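Local atomic coordinates of enterobactin synthetase component F-related protein (Vibrio cholerae serotype O1, PDB entry 4OXI), a protein that probably activates glycine with ATP as glycyl-adenylate, as an adenylation domain in a lipopolysaccharide-modification pathway tied to antimicrobial peptide resistance. Residues A[230-235]-A[423-428]; A[368-373]-A[386-391]; A[414-419]-A[448-453]. All blocks are in the same frame, centred on the assembly; numbering follows the deposited sequence.

Interaction 1: residues A[230-235]-A[423-428]; sequences KRIAVS and QLVKGY
Lys230 lays its aliphatic chain across the ring of Tyr428, and this crossing anchors one end of the contact between strand 230-235 and the loop 423-428. The lysine CD stands over one face of the ring, 4.2 Å from the centroid of the Tyr428 ring and displaced toward its rim, in a CH-pi contact. An extended chain beyond CG carries the methylenes over the phenol. The ring meets the strand differently at its edge: Arg231 O lies in the ring plane, and Ile232 runs alongside the tyrosine, pointing the same way, with Ile232 CG1 3.8 Å from Tyr428 CD1. Tyr428 is thus braced on one face by Lys230 and at its rim by Arg231 O and Ile232. Its CG sits anti to the carbonyl carbon (chi1 -62°), a turn that swings the ring end back toward the strand.

Farther along, Val425 points at the strand and offers a single methyl. Val425 CG1 packs 3.8 Å from Ile232 CG2, the two side chains crossing at about a right angle, and also reaches Val234 CG2 at 4.0 Å. Two waters bridge the backbones: one accepts from Ala233 N and donates to Gly427 O at 2.6 Å, the other donates to Ala233 O and accepts from Lys426 N. They stitch the loop to the strand where direct amide pairing is absent.

Tyr428 OH is hydrogen-bonded to Glu364, which ties the ring to a further loop. Strand 230-235 pairs antiparallel with strand 216-222 and leads straight into helix 236-249, Ser235 being its N-cap, while helix 432-438 packs against Lys230 and Tyr428 through Asn434.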
loop_
_atom_site.group_PDB
_atom_site.type_symbol
_atom_site.label_atom_id
_atom_site.label_comp_id
_atom_site.label_asym_id
_atom_site.label_seq_id
_atom_site.Cartn_x
_atom_site.Cartn_y
_atom_site.Cartn_z
ATOM N N LYS A 230 -2.532 -11.225 -8.039
ATOM C CA LYS A 230 -2.027 -11.977 -6.910
ATOM C C LYS A 230 -2.625 -11.315 -5.691
ATOM O O LYS A 230 -2.768 -10.085 -5.649
ATOM C CB LYS A 230 -0.510 -11.878 -6.836
ATOM C CG LYS A 230 0.221 -12.580 -7.973
ATOM C CD LYS A 230 1.723 -12.318 -7.883
ATOM C CE LYS A 230 2.475 -13.064 -8.973
ATOM N NZ LYS A 230 3.946 -12.835 -8.833
ATOM N N ARG A 231 -2.994 -12.115 -4.704
ATOM C CA ARG A 231 -3.486 -11.554 -3.462
ATOM C C ARG A 231 -2.614 -11.878 -2.266
ATOM O O ARG A 231 -2.069 -12.983 -2.139
ATOM C CB ARG A 231 -4.936 -11.938 -3.237
ATOM C CG ARG A 231 -5.844 -10.839 -3.773
ATOM C CD ARG A 231 -7.204 -11.335 -4.065
ATOM N NE ARG A 231 -7.207 -12.161 -5.257
ATOM C CZ ARG A 231 -7.744 -11.786 -6.413
ATOM N NH1 ARG A 231 -8.311 -10.583 -6.525
ATOM N NH2 ARG A 231 -7.707 -12.619 -7.448
ATOM N N ILE A 232 -2.471 -10.885 -1.400
ATOM C CA ILE A 232 -1.532 -10.964 -0.303
ATOM C C ILE A 232 -2.284 -10.672 0.981
ATOM O O ILE A 232 -2.745 -9.543 1.205
ATOM C CB ILE A 232 -0.431 -9.928 -0.498
ATOM C CG1 ILE A 232 0.379 -10.261 -1.754
ATOM C CG2 ILE A 232 0.468 -9.854 0.713
ATOM C CD1 ILE A 232 1.265 -9.117 -2.209
ATOM N N ALA A 233 -2.430 -11.699 1.810
ATOM C CA ALA A 233 -3.132 -11.568 3.066
ATOM C C ALA A 233 -2.109 -11.364 4.183
ATOM O O ALA A 233 -1.251 -12.214 4.400
ATOM C CB ALA A 233 -3.981 -12.803 3.323
ATOM N N VAL A 234 -2.212 -10.235 4.880
ATOM C CA VAL A 234 -1.271 -9.844 5.913
ATOM C C VAL A 234 -1.910 -10.086 7.285
ATOM O O VAL A 234 -3.024 -9.627 7.553
ATOM C CB VAL A 234 -0.902 -8.352 5.758
ATOM C CG1 VAL A 234 -0.054 -7.867 6.936
ATOM C CG2 VAL A 234 -0.175 -8.121 4.440
ATOM N N SER A 235 -1.219 -10.820 8.149
ATOM C CA SER A 235 -1.808 -11.228 9.433
ATOM C C SER A 235 -1.693 -10.128 10.464
ATOM O O SER A 235 -0.958 -9.163 10.269
ATOM C CB SER A 235 -1.078 -12.446 9.983
ATOM O OG SER A 235 0.221 -12.052 10.370
ATOM N N GLN A 423 7.394 -10.329 9.621
ATOM C CA GLN A 423 6.597 -9.515 8.688
ATOM C C GLN A 423 6.269 -10.228 7.379
ATOM O O GLN A 423 5.471 -9.740 6.588
ATOM C CB GLN A 423 7.301 -8.187 8.379
ATOM C CG GLN A 423 7.275 -7.210 9.536
ATOM C CD GLN A 423 8.123 -6.010 9.271
ATOM O OE1 GLN A 423 8.840 -5.550 10.151
ATOM N NE2 GLN A 423 8.050 -5.481 8.053
ATOM N N LEU A 424 6.890 -11.376 7.145
ATOM C CA LEU A 424 6.675 -12.094 5.895
ATOM C C LEU A 424 5.329 -12.809 5.914
ATOM O O LEU A 424 4.997 -13.465 6.902
ATOM C CB LEU A 424 7.795 -13.108 5.664
ATOM C CG LEU A 424 7.700 -13.823 4.313
ATOM C CD1 LEU A 424 7.826 -12.815 3.208
ATOM C CD2 LEU A 424 8.756 -14.922 4.169
ATOM N N VAL A 425 4.545 -12.669 4.839
ATOM C CA VAL A 425 3.273 -13.403 4.710
ATOM C C VAL A 425 3.526 -14.893 4.403
ATOM O O VAL A 425 4.634 -15.264 4.014
ATOM C CB VAL A 425 2.383 -12.811 3.585
ATOM C CG1 VAL A 425 2.054 -11.330 3.859
ATOM C CG2 VAL A 425 3.067 -12.948 2.248
ATOM N N LYS A 426 2.502 -15.729 4.548
ATOM C CA LYS A 426 2.640 -17.174 4.349
ATOM C C LYS A 426 2.919 -17.541 2.904
ATOM O O LYS A 426 3.487 -18.594 2.624
ATOM C CB LYS A 426 1.357 -17.903 4.760
ATOM C CG LYS A 426 0.942 -17.732 6.214
ATOM C CD LYS A 426 1.938 -18.383 7.149
ATOM C CE LYS A 426 1.537 -18.189 8.612
ATOM N NZ LYS A 426 2.647 -18.595 9.532
ATOM N N GLY A 427 2.492 -16.682 1.991
ATOM C CA GLY A 427 2.530 -16.973 0.566
ATOM C C GLY A 427 1.395 -16.182 -0.049
ATOM O O GLY A 427 0.799 -15.330 0.614
ATOM N N TYR A 428 1.088 -16.443 -1.308
ATOM C CA TYR A 428 -0.031 -15.766 -1.943
ATOM C C TYR A 428 -1.315 -16.533 -1.630
ATOM O O TYR A 428 -1.302 -17.755 -1.485
ATOM C CB TYR A 428 0.198 -15.647 -3.452
ATOM C CG TYR A 428 1.420 -14.814 -3.811
ATOM C CD1 TYR A 428 1.397 -13.425 -3.696
ATOM C CD2 TYR A 428 2.593 -15.408 -4.256
ATOM C CE1 TYR A 428 2.512 -12.649 -4.018
ATOM C CE2 TYR A 428 3.710 -14.639 -4.590
ATOM C CZ TYR A 428 3.659 -13.259 -4.460
ATOM O OH TYR A 428 4.755 -12.484 -4.773
HETATM O O HOH W 1 -1.491 -14.362 1.388
HETATM O O HOH W 2 -0.322 -14.799 4.875
#

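Interaction 2: residues A[368-373]-A[386-391]; sequences AVTYHR and GRAFEE
Tyr371 and Arg387 form an antiparallel hydrogen-bonded pair at the rim of the mixed five-stranded sheet of the AMP-binding fold, where strand 370-373 meets the short edge strand 387-388. Tyr371 N gives to Arg387 O at 3.1 Å and Arg387 N returns the bond to Tyr371 O at 3.2 Å. Both donors are tilted about 30° from the plane of the carbonyl they meet. Thr370 and Ala388 follow as the non-hydrogen-bonded pair, and a third bond, Phe389 N to Val369 O, carries the pairing past the end of the short strand. On the other flank, Val369 and Thr370 both face Tyr360 of strand 356-360 in a classic beta bulge.

Two aromatic side chains lean on each other beside this backbone pairing. The rings of Tyr371 and Phe389 are nearly parallel, planes at 6°, but offset so much that only their rims meet, Tyr371 CD2 against Phe389 CE1 at 3.6 Å. Tyr371 gets there with CG placed between its backbone N and carbonyl carbon (chi1 77°). Leu249 of helix 236-249 packs against both residues.

Gly386 fits closely against the partner strand, where its CA meets Tyr371 O and the His372 side chain. Thr370 OG1 is hydrogen-bonded to Ile385 O, tying down the chain just ahead of the edge strand. At the other end, Ala368 O lies in the plane of the Phe389 ring, at its edge, 3.4 Å from Phe389 CE2.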
loop_
_atom_site.group_PDB
_atom_site.type_symbol
_atom_site.label_atom_id
_atom_site.label_comp_id
_atom_site.label_asym_id
_atom_site.label_seq_id
_atom_site.Cartn_x
_atom_site.Cartn_y
_atom_site.Cartn_z
ATOM N N ALA A 368 7.344 -2.129 4.923
ATOM C CA ALA A 368 8.777 -1.921 4.743
ATOM C C ALA A 368 9.535 -2.844 5.671
ATOM O O ALA A 368 9.076 -3.107 6.789
ATOM C CB ALA A 368 9.155 -0.458 5.026
ATOM N N VAL A 369 10.707 -3.303 5.240
ATOM C CA VAL A 369 11.495 -4.216 6.065
ATOM C C VAL A 369 12.878 -3.651 6.399
ATOM O O VAL A 369 13.527 -4.099 7.345
ATOM C CB VAL A 369 11.598 -5.630 5.418
ATOM C CG1 VAL A 369 12.433 -5.587 4.165
ATOM C CG2 VAL A 369 12.157 -6.642 6.402
ATOM N N THR A 370 13.331 -2.662 5.632
ATOM C CA THR A 370 14.550 -1.954 5.985
ATOM C C THR A 370 14.325 -0.458 5.946
ATOM O O THR A 370 13.326 0.026 5.392
ATOM C CB THR A 370 15.709 -2.255 5.022
ATOM O OG1 THR A 370 15.466 -1.590 3.774
ATOM C CG2 THR A 370 15.876 -3.767 4.795
ATOM N N TYR A 371 15.282 0.271 6.505
ATOM C CA TYR A 371 15.222 1.725 6.562
ATOM C C TYR A 371 16.639 2.280 6.586
ATOM O O TYR A 371 17.584 1.595 6.991
ATOM C CB TYR A 371 14.512 2.179 7.832
ATOM C CG TYR A 371 15.402 2.083 9.051
ATOM C CD1 TYR A 371 16.020 3.212 9.578
ATOM C CD2 TYR A 371 15.635 0.858 9.672
ATOM C CE1 TYR A 371 16.845 3.128 10.688
ATOM C CE2 TYR A 371 16.463 0.765 10.786
ATOM C CZ TYR A 371 17.059 1.906 11.287
ATOM O OH TYR A 371 17.871 1.828 12.391
ATOM N N HIS A 372 16.774 3.534 6.186
ATOM C CA HIS A 372 18.048 4.203 6.232
ATOM C C HIS A 372 17.839 5.699 6.405
ATOM O O HIS A 372 17.153 6.315 5.591
ATOM C CB HIS A 372 18.795 3.973 4.930
ATOM C CG HIS A 372 20.182 4.526 4.943
ATOM N ND1 HIS A 372 21.191 3.973 5.704
ATOM C CD2 HIS A 372 20.728 5.588 4.300
ATOM C CE1 HIS A 372 22.301 4.670 5.523
ATOM N NE2 HIS A 372 22.046 5.653 4.679
ATOM N N ARG A 373 18.423 6.300 7.440
ATOM C CA ARG A 373 18.357 7.759 7.565
ATOM C C ARG A 373 19.236 8.421 6.512
ATOM O O ARG A 373 20.435 8.131 6.412
ATOM C CB ARG A 373 18.786 8.238 8.948
ATOM C CG ARG A 373 17.913 7.742 10.064
ATOM C CD ARG A 373 18.269 8.404 11.404
ATOM N NE ARG A 373 17.574 7.718 12.490
ATOM C CZ ARG A 373 17.944 6.532 12.975
ATOM N NH1 ARG A 373 17.243 5.971 13.957
ATOM N NH2 ARG A 373 19.012 5.903 12.479
ATOM N N GLY A 386 19.381 0.577 3.285
ATOM C CA GLY A 386 19.797 0.521 4.681
ATOM C C GLY A 386 19.925 -0.867 5.261
ATOM O O GLY A 386 20.538 -1.761 4.663
ATOM N N ARG A 387 19.350 -1.046 6.440
ATOM C CA ARG A 387 19.368 -2.345 7.094
ATOM C C ARG A 387 18.020 -2.637 7.727
ATOM O O ARG A 387 17.186 -1.739 7.876
ATOM C CB ARG A 387 20.479 -2.399 8.149
ATOM C CG ARG A 387 20.533 -1.169 9.041
ATOM C CD ARG A 387 21.508 -1.358 10.233
ATOM N NE ARG A 387 22.873 -1.621 9.784
ATOM C CZ ARG A 387 23.587 -2.676 10.164
ATOM N NH1 ARG A 387 24.822 -2.853 9.699
ATOM N NH2 ARG A 387 23.066 -3.554 11.015
ATOM N N ALA A 388 17.822 -3.895 8.107
ATOM C CA ALA A 388 16.539 -4.372 8.586
ATOM C C ALA A 388 16.228 -3.853 9.969
ATOM O O ALA A 388 17.134 -3.571 10.750
ATOM C CB ALA A 388 16.524 -5.898 8.596
ATOM N N PHE A 389 14.939 -3.751 10.277
ATOM C CA PHE A 389 14.507 -3.442 11.630
ATOM C C PHE A 389 14.976 -4.522 12.600
ATOM O O PHE A 389 15.361 -4.224 13.715
ATOM C CB PHE A 389 12.988 -3.342 11.687
ATOM C CG PHE A 389 12.427 -2.216 10.869
ATOM C CD1 PHE A 389 12.738 -0.908 11.171
ATOM C CD2 PHE A 389 11.566 -2.469 9.811
ATOM C CE1 PHE A 389 12.219 0.141 10.424
ATOM C CE2 PHE A 389 11.040 -1.421 9.059
ATOM C CZ PHE A 389 11.371 -0.117 9.368
ATOM N N GLU A 390 14.934 -5.773 12.160
ATOM C CA GLU A 390 15.303 -6.911 12.996
ATOM C C GLU A 390 16.448 -7.678 12.366
ATOM O O GLU A 390 16.418 -7.963 11.168
ATOM C CB GLU A 390 14.114 -7.855 13.136
ATOM C CG GLU A 390 12.889 -7.204 13.734
ATOM C CD GLU A 390 11.780 -8.199 13.974
ATOM O OE1 GLU A 390 11.308 -8.825 12.988
ATOM O OE2 GLU A 390 11.390 -8.359 15.154
ATOM N N GLU A 391 17.451 -8.040 13.161
ATOM C CA GLU A 391 18.558 -8.819 12.611
ATOM C C GLU A 391 18.050 -10.218 12.288
ATOM O O GLU A 391 16.981 -10.609 12.760
ATOM C CB GLU A 391 19.774 -8.829 13.552
ATOM C CG GLU A 391 20.514 -7.465 13.679
ATOM C CD GLU A 391 21.512 -7.155 12.531
ATOM O OE1 GLU A 391 22.500 -6.419 12.783
ATOM O OE2 GLU A 391 21.317 -7.617 11.377
HETATM O O HOH W 3 13.353 -5.990 9.382
#

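Interaction 3: residues A[414-419]-A[448-453]; sequences RGELLL and YRSGDI. With GAP (glycyl-adenosine-5'-phosphate), chain B.
Over one face of the Arg414 guanidinium lies Ile453 CG2, 3.7 Å above the plane and offset toward its rim; at the other end of the pairing, Leu419 CD1 meets the Tyr448 ring in its plane, at the edge, 3.9 Å from Tyr448 CD2. Leu419 and Tyr448 run side by side, pointing the same way, from an antiparallel hydrogen-bonded pair.

Between these ends the register of strands 416-419 and 448-453 slips by two residues in a beta bulge. Leu417 O is gripped twice there: Ser450 N approaches nearly along its C=O axis, whereas Ser450 OG donates at 2.7 Å from a position tilted out of the carbonyl plane. The same hydroxyl accepts from Asp452 N, completing an ST turn. With CG anti to the backbone N (chi1 170°) and an extended chain, Glu416 reaches across to the turn; its OE2 takes Gly451 N at 2.8 Å from above the carboxylate plane and is also salt-bridged to Arg467. Leu417 N donates a hydrogen bond to Asp452 O.

Residues 448-452, YRSGD, match the A7 core motif of adenylation domains, whose aspartate binds the ribose: O2' of glycyl-adenosine-5'-phosphate donates to Asp452 OD1 and O3' to Asp452 OD2, each at 2.6 Å. Arg466 forms a salt bridge and His463 a hydrogen bond to OD1, and Tyr360 OH is hydrogen-bonded to OD2. This bidentate grip recognises the sugar's two vicinal hydroxyls, and Arg466 would be expected to favour a charged carboxylate.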
loop_
_atom_site.group_PDB
_atom_site.type_symbol
_atom_site.label_atom_id
_atom_site.label_comp_id
_atom_site.label_asym_id
_atom_site.label_seq_id
_atom_site.Cartn_x
_atom_site.Cartn_y
_atom_site.Cartn_z
ATOM N N ARG A 414 26.929 -9.099 -3.618
ATOM C CA ARG A 414 25.946 -8.644 -4.590
ATOM C C ARG A 414 25.019 -9.796 -4.960
ATOM O O ARG A 414 25.455 -10.943 -5.044
ATOM C CB ARG A 414 26.678 -8.129 -5.837
ATOM C CG ARG A 414 25.813 -7.399 -6.855
ATOM C CD ARG A 414 26.611 -7.040 -8.121
ATOM N NE ARG A 414 25.837 -6.177 -9.015
ATOM C CZ ARG A 414 24.924 -6.618 -9.880
ATOM N NH1 ARG A 414 24.668 -7.920 -9.977
ATOM N NH2 ARG A 414 24.259 -5.756 -10.646
ATOM N N GLY A 415 23.739 -9.492 -5.166
ATOM C CA GLY A 415 22.779 -10.499 -5.587
ATOM C C GLY A 415 21.340 -10.155 -5.232
ATOM O O GLY A 415 21.013 -9.003 -4.918
ATOM N N GLU A 416 20.469 -11.157 -5.289
ATOM C CA GLU A 416 19.063 -10.945 -5.011
ATOM C C GLU A 416 18.795 -10.963 -3.512
ATOM O O GLU A 416 19.287 -11.833 -2.800
ATOM C CB GLU A 416 18.208 -12.001 -5.709
ATOM C CG GLU A 416 16.758 -11.974 -5.258
ATOM C CD GLU A 416 15.865 -12.861 -6.085
ATOM O OE1 GLU A 416 16.391 -13.605 -6.938
ATOM O OE2 GLU A 416 14.630 -12.805 -5.888
ATOM N N LEU A 417 18.009 -10.000 -3.046
ATOM C CA LEU A 417 17.656 -9.890 -1.634
ATOM C C LEU A 417 16.565 -10.884 -1.264
ATOM O O LEU A 417 15.560 -10.995 -1.972
ATOM C CB LEU A 417 17.174 -8.468 -1.334
ATOM C CG LEU A 417 16.956 -8.087 0.125
ATOM C CD1 LEU A 417 18.250 -8.240 0.876
ATOM C CD2 LEU A 417 16.448 -6.645 0.239
ATOM N N LEU A 418 16.763 -11.601 -0.156
ATOM C CA LEU A 418 15.778 -12.547 0.338
ATOM C C LEU A 418 15.253 -12.035 1.670
ATOM O O LEU A 418 16.011 -11.493 2.472
ATOM C CB LEU A 418 16.403 -13.926 0.548
ATOM C CG LEU A 418 17.055 -14.611 -0.649
ATOM C CD1 LEU A 418 17.567 -15.983 -0.254
ATOM C CD2 LEU A 418 16.065 -14.732 -1.779
ATOM N N LEU A 419 13.953 -12.206 1.906
ATOM C CA LEU A 419 13.336 -11.682 3.117
ATOM C C LEU A 419 12.777 -12.822 3.959
ATOM O O LEU A 419 12.323 -13.843 3.426
ATOM C CB LEU A 419 12.215 -10.699 2.752
ATOM C CG LEU A 419 12.618 -9.621 1.745
ATOM C CD1 LEU A 419 11.405 -8.826 1.323
ATOM C CD2 LEU A 419 13.671 -8.697 2.338
ATOM N N TYR A 448 11.675 -15.412 1.301
ATOM C CA TYR A 448 10.964 -14.878 0.137
ATOM C C TYR A 448 11.930 -14.229 -0.844
ATOM O O TYR A 448 12.764 -13.404 -0.452
ATOM C CB TYR A 448 9.895 -13.864 0.579
ATOM C CG TYR A 448 9.277 -13.028 -0.538
ATOM C CD1 TYR A 448 8.340 -13.571 -1.415
ATOM C CD2 TYR A 448 9.614 -11.692 -0.687
ATOM C CE1 TYR A 448 7.778 -12.800 -2.419
ATOM C CE2 TYR A 448 9.069 -10.926 -1.677
ATOM C CZ TYR A 448 8.152 -11.478 -2.538
ATOM O OH TYR A 448 7.616 -10.688 -3.518
ATOM N N ARG A 449 11.810 -14.599 -2.117
ATOM C CA ARG A 449 12.628 -14.012 -3.173
ATOM C C ARG A 449 12.044 -12.687 -3.609
ATOM O O ARG A 449 11.035 -12.652 -4.311
ATOM C CB ARG A 449 12.685 -14.935 -4.393
ATOM C CG ARG A 449 13.079 -16.378 -4.092
ATOM C CD ARG A 449 13.019 -17.206 -5.367
ATOM N NE ARG A 449 13.106 -18.632 -5.089
ATOM C CZ ARG A 449 14.252 -19.282 -4.937
ATOM N NH1 ARG A 449 15.397 -18.613 -5.037
ATOM N NH2 ARG A 449 14.252 -20.587 -4.681
ATOM N N SER A 450 12.696 -11.597 -3.226
ATOM C CA SER A 450 12.149 -10.268 -3.456
ATOM C C SER A 450 12.175 -9.900 -4.929
ATOM O O SER A 450 11.306 -9.164 -5.418
ATOM C CB SER A 450 12.936 -9.225 -2.655
ATOM O OG SER A 450 14.221 -9.041 -3.221
ATOM N N GLY A 451 13.177 -10.406 -5.638
ATOM C CA GLY A 451 13.358 -10.045 -7.034
ATOM C C GLY A 451 14.228 -8.808 -7.136
ATOM O O GLY A 451 14.626 -8.401 -8.238
ATOM N N ASP A 452 14.543 -8.216 -5.985
ATOM C CA ASP A 452 15.364 -7.007 -5.964
ATOM C C ASP A 452 16.848 -7.367 -5.914
ATOM O O ASP A 452 17.275 -8.220 -5.123
ATOM C CB ASP A 452 15.001 -6.126 -4.762
ATOM C CG ASP A 452 13.580 -5.582 -4.835
ATOM O OD1 ASP A 452 13.262 -4.918 -5.843
ATOM O OD2 ASP A 452 12.782 -5.829 -3.897
ATOM N N ILE A 453 17.630 -6.710 -6.763
ATOM C CA ILE A 453 19.073 -6.924 -6.821
ATOM C C ILE A 453 19.752 -5.859 -5.959
ATOM O O ILE A 453 19.526 -4.663 -6.170
ATOM C CB ILE A 453 19.585 -6.820 -8.280
ATOM C CG1 ILE A 453 18.893 -7.876 -9.150
ATOM C CG2 ILE A 453 21.112 -6.948 -8.342
ATOM C CD1 ILE A 453 18.990 -9.290 -8.576
HETATM N N GAP B . 5.317 -1.678 0.598
HETATM C CA GAP B . 5.932 -0.506 -0.092
HETATM C C GAP B . 5.905 -0.798 -1.580
HETATM O O GAP B . 6.310 -0.009 -2.413
HETATM P PA GAP B . 5.167 -2.648 -3.475
HETATM O O1A GAP B . 4.931 -4.122 -3.258
HETATM O O2A GAP B . 4.147 -1.801 -4.218
HETATM O O3A GAP B . 5.378 -2.088 -1.988
HETATM C "C5'" GAP B . 7.678 -3.351 -3.746
HETATM O "O5'" GAP B . 6.602 -2.523 -4.189
HETATM C "C4'" GAP B . 8.889 -3.087 -4.619
HETATM O "O4'" GAP B . 9.129 -1.679 -4.682
HETATM C "C3'" GAP B . 10.173 -3.640 -4.041
HETATM O "O3'" GAP B . 10.332 -5.021 -4.366
HETATM C "C2'" GAP B . 11.219 -2.746 -4.683
HETATM O "O2'" GAP B . 11.425 -3.121 -6.037
HETATM C "C1'" GAP B . 10.526 -1.413 -4.799
HETATM N N9 GAP B . 10.939 -0.548 -3.671
HETATM C C8 GAP B . 10.252 -0.371 -2.527
HETATM N N7 GAP B . 10.890 0.499 -1.704
HETATM C C5 GAP B . 12.024 0.881 -2.330
HETATM C C6 GAP B . 13.161 1.769 -2.010
HETATM N N6 GAP B . 13.199 2.458 -0.838
HETATM N N1 GAP B . 14.142 1.881 -2.937
HETATM C C2 GAP B . 14.107 1.210 -4.111
HETATM N N3 GAP B . 13.100 0.386 -4.460
HETATM C C4 GAP B . 12.049 0.190 -3.627
#

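Along the chain, interaction 1 opens first, at 230-235; both segments of interaction 2 follow before it closes at 423-428; interaction 3 starts after interaction 2, at 414-419, and ends after interaction 1, at 448-453. Their centres lie about 14 to 20 Å apart, with interactions 2 and 3 the nearest pair. Gln423 NE2 probably hydrogen-bonds Ala368 O, joining interactions 1 and 2; Leu424 and Tyr428 pack on Tyr448, joining 1 and 3; Val369 touches Leu419 between 2 and 3. Thus the loop after strand 416-419 connects three separate sheets round the adenylate pocket: Asp452 binds the ligand directly, whereas the side chains of Ile232 and Ala368 lie about 6 Å from it.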